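Local coordinates for CMP/dCMP-type deaminase domain-containing protein (Aspergillus oryzae RIB40, PDB 7DS1) that probably deaminates the ribitylaminopyrimidine phosphate DARIPP at a zinc site, a step in riboflavin biosynthesis, at residues V97-C102 and V134-T139; N59-Q64 and L110-R115; V33-G38 and D90-M95. All coordinates share one frame; numbering follows the deposited sequence. Where two conformers were deposited one is given.

How the contacts relate
All three contacts lie within one deaminase domain. From the N terminus, the end of strand 29-36 and the two residues after it (33-38) form the first half of contact 3. Residues 59-64 then open contact 2 at the start of helix 62-73. Contact 3 closes when 90-95 returns beside 33-38. The same strand leads on into 97-102, which opens contact 1. Contact 2 closes at 110-115 and contact 1 at 134-139. Contact 2 therefore crosses both others, while contacts 3 and 1 are in series. Contacts 1 and 2 share the zinc ion, its water and the ligand. Contact 3 pairs strands 29-36 and 91-97 of the sheet, and Glu-63 packs on Met-95 there.

Contact 1 (V97-C102 and V134-T139); sequences VTMEPC and VKEPGT. With ZN (zinc ion), chain B; HJL ([(2~{R},3~{S},4~{S})-5-[[2,5-bis(azanyl)-6-oxidanylidene-1~{H}-pyrimidin-4-yl]amino]-2,3,4-tris(oxidanyl)pentyl] dihydrogen phosphate), chain C.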
# COMPACT_ATOMS: atom_id res chain seq x y z
N VAL A 97 3.44 0.80 1.95
CA VAL A 97 2.63 -0.41 2.09
C VAL A 97 3.55 -1.54 2.51
O VAL A 97 4.65 -1.66 1.97
CB VAL A 97 1.89 -0.77 0.78
CG1 VAL A 97 0.75 -1.74 1.06
CG2 VAL A 97 1.37 0.47 0.05
N THR A 98 3.13 -2.39 3.46
CA THR A 98 4.05 -3.45 3.90
C THR A 98 4.37 -4.39 2.75
O THR A 98 5.51 -4.84 2.61
CB THR A 98 3.53 -4.25 5.10
OG1 THR A 98 2.27 -4.85 4.82
CG2 THR A 98 3.44 -3.38 6.35
N MET A 99 3.38 -4.67 1.90
CA MET A 99 3.51 -5.61 0.79
C MET A 99 3.31 -4.87 -0.52
O MET A 99 2.50 -3.94 -0.61
CB MET A 99 2.49 -6.74 0.92
CG MET A 99 2.52 -7.77 -0.20
SD MET A 99 1.39 -9.13 0.15
CE MET A 99 2.02 -9.65 1.75
N GLU A 100 4.06 -5.30 -1.55
CA GLU A 100 3.85 -4.90 -2.94
C GLU A 100 2.36 -4.86 -3.29
O GLU A 100 1.68 -5.88 -3.12
CB GLU A 100 4.57 -5.89 -3.84
CG GLU A 100 4.47 -5.61 -5.33
CD GLU A 100 5.15 -6.69 -6.14
OE1 GLU A 100 5.33 -7.81 -5.62
OE2 GLU A 100 5.51 -6.42 -7.31
N PRO A 101 1.84 -3.73 -3.76
CA PRO A 101 0.42 -3.70 -4.17
C PRO A 101 0.11 -4.75 -5.23
O PRO A 101 0.93 -5.08 -6.09
CB PRO A 101 0.25 -2.28 -4.72
CG PRO A 101 1.25 -1.46 -3.90
CD PRO A 101 2.45 -2.39 -3.77
N CYS A 102 -1.11 -5.28 -5.15
CA CYS A 102 -1.51 -6.39 -6.00
C CYS A 102 -1.81 -5.94 -7.42
O CYS A 102 -2.35 -4.85 -7.65
CB CYS A 102 -2.73 -7.11 -5.40
SG CYS A 102 -4.32 -6.16 -5.31
N VAL A 134 8.07 -6.05 1.15
CA VAL A 134 8.24 -7.38 0.57
C VAL A 134 7.48 -7.44 -0.74
O VAL A 134 6.40 -6.84 -0.87
CB VAL A 134 7.75 -8.52 1.50
CG1 VAL A 134 8.48 -8.51 2.84
CG2 VAL A 134 6.22 -8.47 1.69
N LYS A 135 8.02 -8.17 -1.71
CA LYS A 135 7.24 -8.53 -2.88
C LYS A 135 6.09 -9.44 -2.46
O LYS A 135 6.16 -10.14 -1.45
CB LYS A 135 8.12 -9.25 -3.91
CG LYS A 135 9.25 -8.38 -4.44
CD LYS A 135 8.77 -7.45 -5.56
CE LYS A 135 8.65 -8.18 -6.89
NZ LYS A 135 7.97 -7.33 -7.91
N GLU A 136 5.00 -9.42 -3.23
CA GLU A 136 3.89 -10.28 -2.88
C GLU A 136 4.35 -11.74 -2.94
O GLU A 136 4.92 -12.16 -3.96
CB GLU A 136 2.68 -10.07 -3.80
CG GLU A 136 1.48 -10.92 -3.36
CD GLU A 136 0.23 -10.74 -4.21
OE1 GLU A 136 0.09 -9.68 -4.85
OE2 GLU A 136 -0.62 -11.67 -4.20
N PRO A 137 4.15 -12.52 -1.88
CA PRO A 137 4.60 -13.92 -1.91
C PRO A 137 3.79 -14.73 -2.90
O PRO A 137 2.66 -14.37 -3.27
CB PRO A 137 4.36 -14.42 -0.47
CG PRO A 137 3.97 -13.22 0.33
CD PRO A 137 3.49 -12.16 -0.61
N GLY A 138 4.37 -15.82 -3.36
CA GLY A 138 3.66 -16.78 -4.17
C GLY A 138 4.42 -17.18 -5.41
O GLY A 138 5.44 -16.60 -5.77
N THR A 139 3.89 -18.21 -6.06
CA THR A 139 4.45 -18.76 -7.29
C THR A 139 4.07 -17.91 -8.50
O THR A 139 4.86 -17.75 -9.43
CB THR A 139 3.97 -20.22 -7.50
OG1 THR A 139 3.87 -20.88 -6.24
CG2 THR A 139 4.94 -20.99 -8.40
ZN ZN B . -4.42 -5.11 -3.29
C2 HJL C . -1.93 -6.28 -0.26
C4 HJL C . -3.81 -6.38 1.08
C5 HJL C . -4.07 -7.69 0.61
C6 HJL C . -3.22 -8.24 -0.32
N1 HJL C . -2.15 -7.49 -0.74
N2 HJL C . -0.77 -5.52 -0.75
N3 HJL C . -2.75 -5.70 0.63
N5 HJL C . -5.19 -8.43 1.08
O4 HJL C . -4.56 -5.86 1.90
C1' HJL C . -3.14 -9.90 -2.27
C2' HJL C . -3.66 -11.29 -2.68
C3' HJL C . -5.21 -11.33 -2.56
C4' HJL C . -5.71 -12.63 -3.29
C5' HJL C . -7.19 -12.93 -2.94
N1' HJL C . -3.47 -9.60 -0.84
O1P HJL C . -8.07 -10.44 -1.48
O2' HJL C . -3.30 -11.56 -4.00
O2P HJL C . -9.65 -9.93 -3.45
O3' HJL C . -5.54 -11.34 -1.20
O3P HJL C . -9.80 -11.91 -1.82
O4' HJL C . -5.63 -12.49 -4.66
O5' HJL C . -7.96 -11.86 -3.50
PAN HJL C . -8.88 -11.01 -2.52
O HOH W 1 -0.34 -7.65 -2.80
O HOH W 2 1.75 -7.73 -6.31
O HOH W 3 -2.42 -5.04 -2.45
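Met-99 and Val-134 form a short parallel bridge where two loops leave neighbouring strands of the cytidine deaminase fold. The first loop carries Pro-101 and Cys-102, the Pro-Cys part of the family's zinc motif. Val-134 N donates to Thr-98 O. Glu-100 N donates in turn to Val-134 O at 2.9 Å.

The side chain of Glu-100 continues the link. Its CG lies anti to the backbone N (chi1 -179°) and the chain stays extended, which carries the carboxylate past Val-134 to the next two residues. Glu-100 OE1 receives Glu-136 N at 2.9 Å on its anti lone pair, in a nearly straight bond of 166°. OE2 takes Cys-147 N, at helix 146-152, and also forms a salt bridge with Lys-135 NZ, whose modelled position is less sure. Backbone N-H groups at both oxygens limit the rotation of the carboxylate.

Glu-136 projects to the ligand side of the loop. It slants across Met-99, with Glu-136 CG 3.9 Å from Met-99 SD. Beyond that crossing its two oxygens divide their work. Glu-136 OE2 accepts the ligand hydroxyl O2' at 2.7 Å. OE1 takes a water that also donates to Pro-101 O, and more weakly a second water, held by Glu-100 O and the ligand atoms N1 and N2. Met-99 bends at chi3 (-56°), which puts its CE 3.7 Å from CD of the Pro-137 ring. Ala-171 of helix 164-171 and Phe-26 and Val-28 also pack on Met-99.

Met-99, Glu-100 (through its carbonyl O) and Glu-136 line the ligand pocket next to the metal. Cys-102 SG binds the zinc ion at 2.3 Å, and Cys-102 N donates to the water that lies 2.2 Å from the zinc ion.

Contact 2 (N59-Q64 and L110-R115); sequences NTHAEQ and LPCVQR. With ZN (zinc ion), chain B; HJL ([(2~{R},3~{S},4~{S})-5-[[2,5-bis(azanyl)-6-oxidanylidene-1~{H}-pyrimidin-4-yl]amino]-2,3,4-tris(oxidanyl)pentyl] dihydrogen phosphate), chain C.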
# COMPACT_ATOMS: atom_id res chain seq x y z
N ASN A 59 -14.66 -7.06 1.19
CA ASN A 59 -13.35 -7.63 0.88
C ASN A 59 -12.43 -6.50 0.45
O ASN A 59 -12.32 -6.17 -0.74
CB ASN A 59 -13.49 -8.69 -0.21
CG ASN A 59 -12.21 -9.47 -0.44
OD1 ASN A 59 -11.18 -9.16 0.16
ND2 ASN A 59 -12.26 -10.48 -1.29
N THR A 60 -11.74 -5.88 1.41
CA THR A 60 -10.98 -4.67 1.16
C THR A 60 -9.51 -4.85 1.49
O THR A 60 -9.15 -5.43 2.51
CB THR A 60 -11.54 -3.48 1.96
OG1 THR A 60 -11.57 -3.81 3.36
CG2 THR A 60 -12.96 -3.16 1.49
N HIS A 61 -8.65 -4.32 0.62
CA HIS A 61 -7.21 -4.35 0.84
C HIS A 61 -6.76 -3.10 1.61
O HIS A 61 -7.49 -2.11 1.72
CB HIS A 61 -6.47 -4.45 -0.49
CG HIS A 61 -6.48 -5.83 -1.08
ND1 HIS A 61 -5.67 -6.20 -2.13
CD2 HIS A 61 -7.20 -6.93 -0.76
CE1 HIS A 61 -5.89 -7.46 -2.44
NE2 HIS A 61 -6.82 -7.93 -1.62
N ALA A 62 -5.52 -3.16 2.14
CA ALA A 62 -4.98 -2.05 2.92
C ALA A 62 -4.96 -0.76 2.10
O ALA A 62 -5.44 0.29 2.56
CB ALA A 62 -3.57 -2.38 3.42
N GLU A 63 -4.39 -0.81 0.89
CA GLU A 63 -4.29 0.39 0.06
C GLU A 63 -5.67 0.90 -0.32
O GLU A 63 -5.90 2.11 -0.39
CB GLU A 63 -3.48 0.08 -1.20
CG GLU A 63 -2.15 -0.61 -0.93
CD GLU A 63 -2.25 -2.13 -0.98
OE1 GLU A 63 -2.93 -2.73 -0.13
OE2 GLU A 63 -1.63 -2.72 -1.89
N GLN A 64 -6.59 -0.03 -0.59
CA GLN A 64 -7.97 0.31 -0.90
C GLN A 64 -8.64 1.03 0.27
O GLN A 64 -9.31 2.05 0.08
CB GLN A 64 -8.72 -0.98 -1.25
CG GLN A 64 -10.19 -0.80 -1.58
CD GLN A 64 -10.85 -2.13 -1.84
OE1 GLN A 64 -10.25 -3.19 -1.64
NE2 GLN A 64 -12.10 -2.09 -2.31
N LEU A 110 -11.10 -5.08 -8.36
CA LEU A 110 -10.09 -4.26 -9.02
C LEU A 110 -8.79 -4.27 -8.20
O LEU A 110 -8.83 -4.02 -6.99
CB LEU A 110 -10.60 -2.82 -9.19
CG LEU A 110 -9.71 -1.87 -9.99
CD1 LEU A 110 -9.72 -2.25 -11.46
CD2 LEU A 110 -10.15 -0.41 -9.81
N PRO A 111 -7.65 -4.55 -8.82
CA PRO A 111 -6.40 -4.62 -8.05
C PRO A 111 -5.92 -3.25 -7.58
O PRO A 111 -6.28 -2.20 -8.11
CB PRO A 111 -5.40 -5.24 -9.04
CG PRO A 111 -6.28 -5.92 -10.09
CD PRO A 111 -7.46 -4.98 -10.21
N CYS A 112 -5.05 -3.29 -6.57
CA CYS A 112 -4.62 -2.06 -5.92
C CYS A 112 -3.74 -1.22 -6.84
O CYS A 112 -3.76 0.01 -6.76
CB CYS A 112 -3.88 -2.40 -4.63
SG CYS A 112 -5.04 -2.87 -3.31
N VAL A 113 -2.96 -1.86 -7.72
CA VAL A 113 -2.17 -1.09 -8.67
C VAL A 113 -3.08 -0.19 -9.51
O VAL A 113 -2.75 0.97 -9.76
CB VAL A 113 -1.31 -2.03 -9.54
CG1 VAL A 113 -0.77 -1.30 -10.77
CG2 VAL A 113 -0.15 -2.59 -8.72
N GLN A 114 -4.25 -0.70 -9.91
CA GLN A 114 -5.18 0.11 -10.69
C GLN A 114 -5.81 1.23 -9.86
O GLN A 114 -5.99 2.34 -10.37
CB GLN A 114 -6.28 -0.77 -11.30
CG GLN A 114 -5.77 -1.79 -12.30
CD GLN A 114 -4.94 -1.16 -13.40
OE1 GLN A 114 -5.22 -0.03 -13.84
NE2 GLN A 114 -3.91 -1.87 -13.84
N ARG A 115 -6.15 0.96 -8.60
CA ARG A 115 -6.64 2.02 -7.72
C ARG A 115 -5.60 3.11 -7.54
O ARG A 115 -5.94 4.30 -7.43
CB ARG A 115 -7.03 1.46 -6.34
CG ARG A 115 -8.14 0.41 -6.38
CD ARG A 115 -8.63 0.02 -4.97
NE ARG A 115 -9.31 -1.27 -5.06
CZ ARG A 115 -10.61 -1.44 -5.32
NH1 ARG A 115 -11.10 -2.66 -5.44
NH2 ARG A 115 -11.41 -0.38 -5.48
ZN ZN B . -4.42 -5.11 -3.29
C2 HJL C . -1.93 -6.28 -0.26
C4 HJL C . -3.81 -6.38 1.08
C5 HJL C . -4.07 -7.69 0.61
C6 HJL C . -3.22 -8.24 -0.32
N1 HJL C . -2.15 -7.49 -0.74
N2 HJL C . -0.77 -5.52 -0.75
N3 HJL C . -2.75 -5.70 0.63
N5 HJL C . -5.19 -8.43 1.08
O4 HJL C . -4.56 -5.86 1.90
C1' HJL C . -3.14 -9.90 -2.27
C2' HJL C . -3.66 -11.29 -2.68
C3' HJL C . -5.21 -11.33 -2.56
C4' HJL C . -5.71 -12.63 -3.29
C5' HJL C . -7.19 -12.93 -2.94
N1' HJL C . -3.47 -9.60 -0.84
O1P HJL C . -8.07 -10.44 -1.48
O2' HJL C . -3.30 -11.56 -4.00
O2P HJL C . -9.65 -9.93 -3.45
O3' HJL C . -5.54 -11.34 -1.20
O3P HJL C . -9.80 -11.91 -1.82
O4' HJL C . -5.63 -12.49 -4.66
O5' HJL C . -7.96 -11.86 -3.50
PAN HJL C . -8.88 -11.01 -2.52
O HOH W 3 -2.42 -5.04 -2.45
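Glu-63 and Cys-112 are the nearest CA pair, 6.5 Å apart, between the first turns of two helices whose N-cap residues are His-61 and Pro-111. The zinc ion joins them. His-61 ND1 binds it at 2.0 Å and Cys-112 SG at 2.3 Å. Cys-102 and a water complete the site. This is the His-Ala-Glu and Cys signature of zinc-dependent deaminases.

Cys-112 SG sits at the edge of the His-61 ring. One ring face carries the ligand pyrimidine, with its C5 3.3 Å above the plane and over the centre. In the ring plane, His-61 NE2 donates to phosphate oxygen O1P in a bond of 170°, so metal and ligand together fix the ring's rotation.

Glu-63 bends at chi2 (93°), which brings OE2 against Cys-112 CB at 3.6 Å. Glu-63 OE2 also accepts the zinc-bound water at 2.5 Å. In relatives this glutamate shuttles protons, a role consistent with its position here.

Gln-64 lays its amide on the Arg-115 guanidinium, the planes 9° apart. Gln-64 NE2 is 3.3 Å from Arg-115 NH1, but both are donors, so they only stack. Leu-110 CB lies over the opposite face. Gln-64 OE1 accepts His-61 N, the N-cap residue's own amide, and Arg-105. Arg-115 turns its NH2 to a salt bridge with Glu-78.

Around the two helix starts, Glu-63 rests on Met-95 and Val-97 of strand 91-97, while Val-113 packs on Met-149 and Leu-150 of helix 146-152.

Contact 3 (V33-G38 and D90-M95); sequences VSRKEG and DRKLVM
Arg-91 lies over the backbone of Ser-34 to Lys-36, and its far end grips Ser-34 at both OG and O. Its CB touches Arg-35 O at 3.4 Å. Arg-91 CG lies about equally far, 4.1 Å, from Ser-34 OG and Arg-35 O. Arg-91 CD comes to 3.4 Å from Ser-34 OG. A bend at chi3 (73°) then turns the guanidinium side-on to Ser-34. Arg-91 NE donates to Ser-34 OG at 2.7 Å, close to the guanidinium plane. Arg-91 NH2 donates to Ser-34 O at 2.9 Å, also in that plane, but it approaches from above the carbonyl plane of Ser-34. Lys-36 N lies over one guanidinium face. NH1 forms a salt bridge with Asp-44.

Beneath this grip the backbones run antiparallel. Val-33 with Val-94 and Arg-35 with Lys-92 are hydrogen-bonded pairs. Glu-37 N adds a last bond to Asp-90 O.

On the face with Arg-35 and Lys-92, the extended Lys-92 chain crosses Glu-37 at about a right angle. Lys-92 NZ meets Glu-37 OE1 at 2.9 Å from above the carboxylate plane, in a salt bridge. A water joins NZ to Lys-36 O and Gly-38 O. Further along, Val-94 CG2 lies over the Arg-35 guanidinium, whose main partner is Asp-45.

Strand 29-36 lies between 46-52 and 91-97, the antiparallel part of the mixed five-stranded sheet of the cytidine deaminase fold.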
# COMPACT_ATOMS: atom_id res chain seq x y z
N VAL A 33 1.26 9.59 2.33
CA VAL A 33 2.04 10.73 2.84
C VAL A 33 2.12 11.80 1.76
O VAL A 33 2.34 11.48 0.58
CB VAL A 33 3.46 10.28 3.25
CG1 VAL A 33 4.31 11.47 3.69
CG2 VAL A 33 3.39 9.24 4.37
N SER A 34 1.97 13.06 2.16
CA SER A 34 2.25 14.21 1.30
C SER A 34 3.61 14.77 1.69
O SER A 34 3.83 15.14 2.84
CB SER A 34 1.17 15.28 1.41
OG SER A 34 1.59 16.51 0.82
N ARG A 35 4.53 14.80 0.72
CA ARG A 35 5.94 15.07 0.96
C ARG A 35 6.38 16.23 0.08
O ARG A 35 6.00 16.31 -1.09
CB ARG A 35 6.78 13.82 0.66
CG ARG A 35 8.29 14.00 0.75
CD ARG A 35 8.96 12.63 0.81
NE ARG A 35 8.65 11.96 2.08
CZ ARG A 35 8.66 10.64 2.25
NH1 ARG A 35 8.95 9.83 1.23
NH2 ARG A 35 8.36 10.14 3.44
N LYS A 36 7.18 17.13 0.64
CA LYS A 36 7.73 18.22 -0.14
C LYS A 36 8.72 17.68 -1.17
O LYS A 36 9.52 16.79 -0.88
CB LYS A 36 8.43 19.24 0.77
CG LYS A 36 8.70 20.58 0.12
CD LYS A 36 7.96 21.71 0.83
CE LYS A 36 8.52 23.07 0.45
NZ LYS A 36 9.58 23.55 1.39
N GLU A 37 8.66 18.22 -2.39
CA GLU A 37 9.65 17.88 -3.40
C GLU A 37 11.01 18.44 -3.00
O GLU A 37 11.11 19.46 -2.33
CB GLU A 37 9.26 18.44 -4.78
CG GLU A 37 8.13 17.68 -5.49
CD GLU A 37 8.54 16.28 -5.95
OE1 GLU A 37 9.63 15.80 -5.59
OE2 GLU A 37 7.74 15.65 -6.67
N GLY A 38 12.07 17.76 -3.45
CA GLY A 38 13.42 18.19 -3.13
C GLY A 38 13.96 17.58 -1.85
O GLY A 38 13.59 16.46 -1.50
N ASP A 90 4.11 21.96 -4.94
CA ASP A 90 5.40 21.74 -4.30
C ASP A 90 5.47 20.42 -3.54
O ASP A 90 6.49 20.15 -2.90
CB ASP A 90 5.71 22.91 -3.35
CG ASP A 90 4.68 23.05 -2.23
OD1 ASP A 90 3.48 22.85 -2.50
OD2 ASP A 90 5.06 23.36 -1.08
N ARG A 91 4.44 19.58 -3.63
CA ARG A 91 4.39 18.35 -2.86
C ARG A 91 4.01 17.18 -3.74
O ARG A 91 3.40 17.34 -4.80
CB ARG A 91 3.38 18.46 -1.70
CG ARG A 91 3.61 19.68 -0.83
CD ARG A 91 2.71 19.66 0.39
NE ARG A 91 3.17 18.66 1.35
CZ ARG A 91 4.04 18.91 2.32
NH1 ARG A 91 4.53 20.13 2.48
NH2 ARG A 91 4.41 17.94 3.14
N LYS A 92 4.37 15.98 -3.28
CA LYS A 92 4.02 14.74 -3.95
C LYS A 92 3.38 13.78 -2.97
O LYS A 92 3.71 13.76 -1.78
CB LYS A 92 5.26 14.08 -4.58
CG LYS A 92 6.37 13.80 -3.56
CD LYS A 92 7.60 13.20 -4.22
CE LYS A 92 8.84 13.44 -3.37
NZ LYS A 92 10.11 13.28 -4.17
N LEU A 93 2.46 12.96 -3.48
CA LEU A 93 1.86 11.89 -2.70
C LEU A 93 2.66 10.60 -2.88
O LEU A 93 2.93 10.19 -4.02
CB LEU A 93 0.41 11.65 -3.13
CG LEU A 93 -0.57 12.76 -2.77
CD1 LEU A 93 -1.91 12.51 -3.46
CD2 LEU A 93 -0.77 12.87 -1.25
N VAL A 94 3.04 9.98 -1.77
CA VAL A 94 3.70 8.68 -1.78
C VAL A 94 2.95 7.77 -0.82
O VAL A 94 2.42 8.23 0.20
CB VAL A 94 5.19 8.78 -1.39
CG1 VAL A 94 5.94 9.74 -2.31
CG2 VAL A 94 5.36 9.22 0.07
N MET A 95 2.89 6.48 -1.14
CA MET A 95 2.23 5.51 -0.27
C MET A 95 3.23 4.48 0.20
O MET A 95 3.98 3.91 -0.62
CB MET A 95 1.05 4.82 -0.98
CG MET A 95 0.23 3.94 -0.02
SD MET A 95 -1.07 2.99 -0.84
CE MET A 95 -2.39 4.21 -0.95
O HOH W 4 11.29 14.87 -1.95